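Local coordinates for Lin2634 protein (Listeria innocua, PDB 3MZO), which is probably a metal-dependent phosphohydrolase of the HD-domain superfamily, related to 5'-deoxynucleotidases of the YfbR type, and binds calcium ions, at residues 55-58 with 59-62. Sequence-based numbering, arbitrary orientation.
Sequences EVNW and RALY
Asn57 OD1 accepts a hydrogen bond from the backbone amide of Ala60, with OD1 3.1 Å from Ala60 N, and so forms the N-cap of helix 58-67 in this largely helical HD-domain fold. Asparagine is a classic N-cap: its short side chain carries an acceptor to a first-turn amide that has no preceding helical carbonyl. With CG anti to the backbone N (chi1 -178°), it brings OD1 to the start of that turn. The donor stands well above the plane of that carbonyl, yet the N-H...OD1 angle is a fair 158°. A water links the preceding amide to the cap, donating to Asn57 OD1 and accepting from Arg59 N. Alanine suits the third helical position because its lone CB fits against the cap amide, 3.6 Å from Asn57 CG. Regular helical bonding then begins: Leu61 N reaches Asn57 O, and Tyr62 N donates almost straight to Trp58 O.

Apolar groups pack along the same turn. The broad Trp58 indole offers one face to beta-branched Val56 and gamma-branched Leu61, whose CG1 and CD1, both offset toward its rim, touch each other at 3.9 Å.

Further out, Glu130 of helix 129-151 accepts from Asn57 N, while Leu61 packs on Ala42 of helix 31-51 and Ile133. Trp58 and Arg59 make reciprocal cation-pi contacts with Arg59 and Trp58 of a second subunit. Tyrosine pairs a hydroxyl, hydrogen-bonded to Gln43 OE1 of the same chain, with an apolar ring inclined at 43° to the indole, Tyr62 CE2 lying 3.4 Å from Trp58 CE3 at its edge.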
loop_
_atom_site.group_PDB
_atom_site.type_symbol
_atom_site.label_atom_id
_atom_site.label_comp_id
_atom_site.label_asym_id
_atom_site.label_seq_id
_atom_site.Cartn_x
_atom_site.Cartn_y
_atom_site.Cartn_z
ATOM N N GLU B 55 -1.753 45.345 -7.267
ATOM C CA GLU B 55 -2.364 45.091 -5.965
ATOM C C GLU B 55 -2.915 43.653 -5.985
ATOM O O GLU B 55 -3.572 43.232 -6.927
ATOM C CB GLU B 55 -3.451 46.138 -5.625
ATOM C CG GLU B 55 -4.240 45.900 -4.303
ATOM C CD GLU B 55 -3.401 46.021 -3.013
ATOM O OE1 GLU B 55 -2.220 46.451 -3.064
ATOM O OE2 GLU B 55 -3.923 45.690 -1.919
ATOM N N VAL B 56 -2.569 42.892 -4.965
ATOM C CA VAL B 56 -3.049 41.511 -4.795
ATOM C C VAL B 56 -3.918 41.460 -3.544
ATOM O O VAL B 56 -3.514 41.964 -2.514
ATOM C CB VAL B 56 -1.879 40.543 -4.638
ATOM C CG1 VAL B 56 -2.380 39.101 -4.269
ATOM C CG2 VAL B 56 -1.024 40.541 -5.933
ATOM N N ASN B 57 -5.099 40.850 -3.650
ATOM C CA ASN B 57 -5.939 40.544 -2.492
ATOM C C ASN B 57 -5.521 39.175 -1.954
ATOM O O ASN B 57 -5.932 38.093 -2.473
ATOM C CB ASN B 57 -7.426 40.598 -2.914
ATOM C CG ASN B 57 -8.395 40.340 -1.766
ATOM O OD1 ASN B 57 -8.074 39.672 -0.785
ATOM N ND2 ASN B 57 -9.606 40.867 -1.903
ATOM N N TRP B 58 -4.726 39.187 -0.887
ATOM C CA TRP B 58 -4.136 37.930 -0.431
ATOM C C TRP B 58 -5.137 36.957 0.168
ATOM O O TRP B 58 -5.034 35.731 -0.041
ATOM C CB TRP B 58 -2.938 38.182 0.497
ATOM C CG TRP B 58 -1.756 38.618 -0.314
ATOM C CD1 TRP B 58 -1.432 39.915 -0.672
ATOM C CD2 TRP B 58 -0.763 37.776 -0.917
ATOM N NE1 TRP B 58 -0.303 39.912 -1.457
ATOM C CE2 TRP B 58 0.135 38.622 -1.622
ATOM C CE3 TRP B 58 -0.537 36.387 -0.939
ATOM C CZ2 TRP B 58 1.245 38.127 -2.314
ATOM C CZ3 TRP B 58 0.581 35.896 -1.642
ATOM C CH2 TRP B 58 1.445 36.764 -2.321
ATOM N N ARG B 59 -6.103 37.474 0.905
ATOM C CA ARG B 59 -7.142 36.612 1.415
ATOM C C ARG B 59 -7.806 35.891 0.260
ATOM O O ARG B 59 -8.035 34.697 0.359
ATOM C CB ARG B 59 -8.188 37.395 2.210
ATOM C CG ARG B 59 -9.189 36.491 2.896
ATOM C CD ARG B 59 -10.222 37.303 3.675
ATOM N NE ARG B 59 -11.047 36.416 4.466
ATOM C CZ ARG B 59 -11.914 36.805 5.399
ATOM N NH1 ARG B 59 -12.059 38.090 5.681
ATOM N NH2 ARG B 59 -12.614 35.898 6.076
ATOM N N ALA B 60 -8.083 36.610 -0.838
ATOM C CA ALA B 60 -8.746 36.024 -1.999
ATOM C C ALA B 60 -7.834 35.020 -2.692
ATOM O O ALA B 60 -8.270 33.954 -3.073
ATOM C CB ALA B 60 -9.241 37.120 -3.003
ATOM N N LEU B 61 -6.548 35.344 -2.818
ATOM C CA LEU B 61 -5.617 34.449 -3.479
ATOM C C LEU B 61 -5.539 33.127 -2.752
ATOM O O LEU B 61 -5.679 32.075 -3.369
ATOM C CB LEU B 61 -4.230 35.094 -3.583
ATOM C CG LEU B 61 -3.080 34.299 -4.200
ATOM C CD1 LEU B 61 -2.001 35.270 -4.659
ATOM C CD2 LEU B 61 -2.507 33.296 -3.208
ATOM N N TYR B 62 -5.311 33.185 -1.455
ATOM C CA TYR B 62 -5.150 31.977 -0.652
ATOM C C TYR B 62 -6.426 31.170 -0.534
ATOM O O TYR B 62 -6.391 29.940 -0.644
ATOM C CB TYR B 62 -4.667 32.319 0.756
ATOM C CG TYR B 62 -3.182 32.590 0.866
ATOM C CD1 TYR B 62 -2.224 31.597 0.595
ATOM C CD2 TYR B 62 -2.733 33.814 1.306
ATOM C CE1 TYR B 62 -0.843 31.867 0.741
ATOM C CE2 TYR B 62 -1.389 34.089 1.453
ATOM C CZ TYR B 62 -0.449 33.146 1.174
ATOM O OH TYR B 62 0.865 33.504 1.373
HETATM O O HOH W 1 -6.233 40.275 1.851
#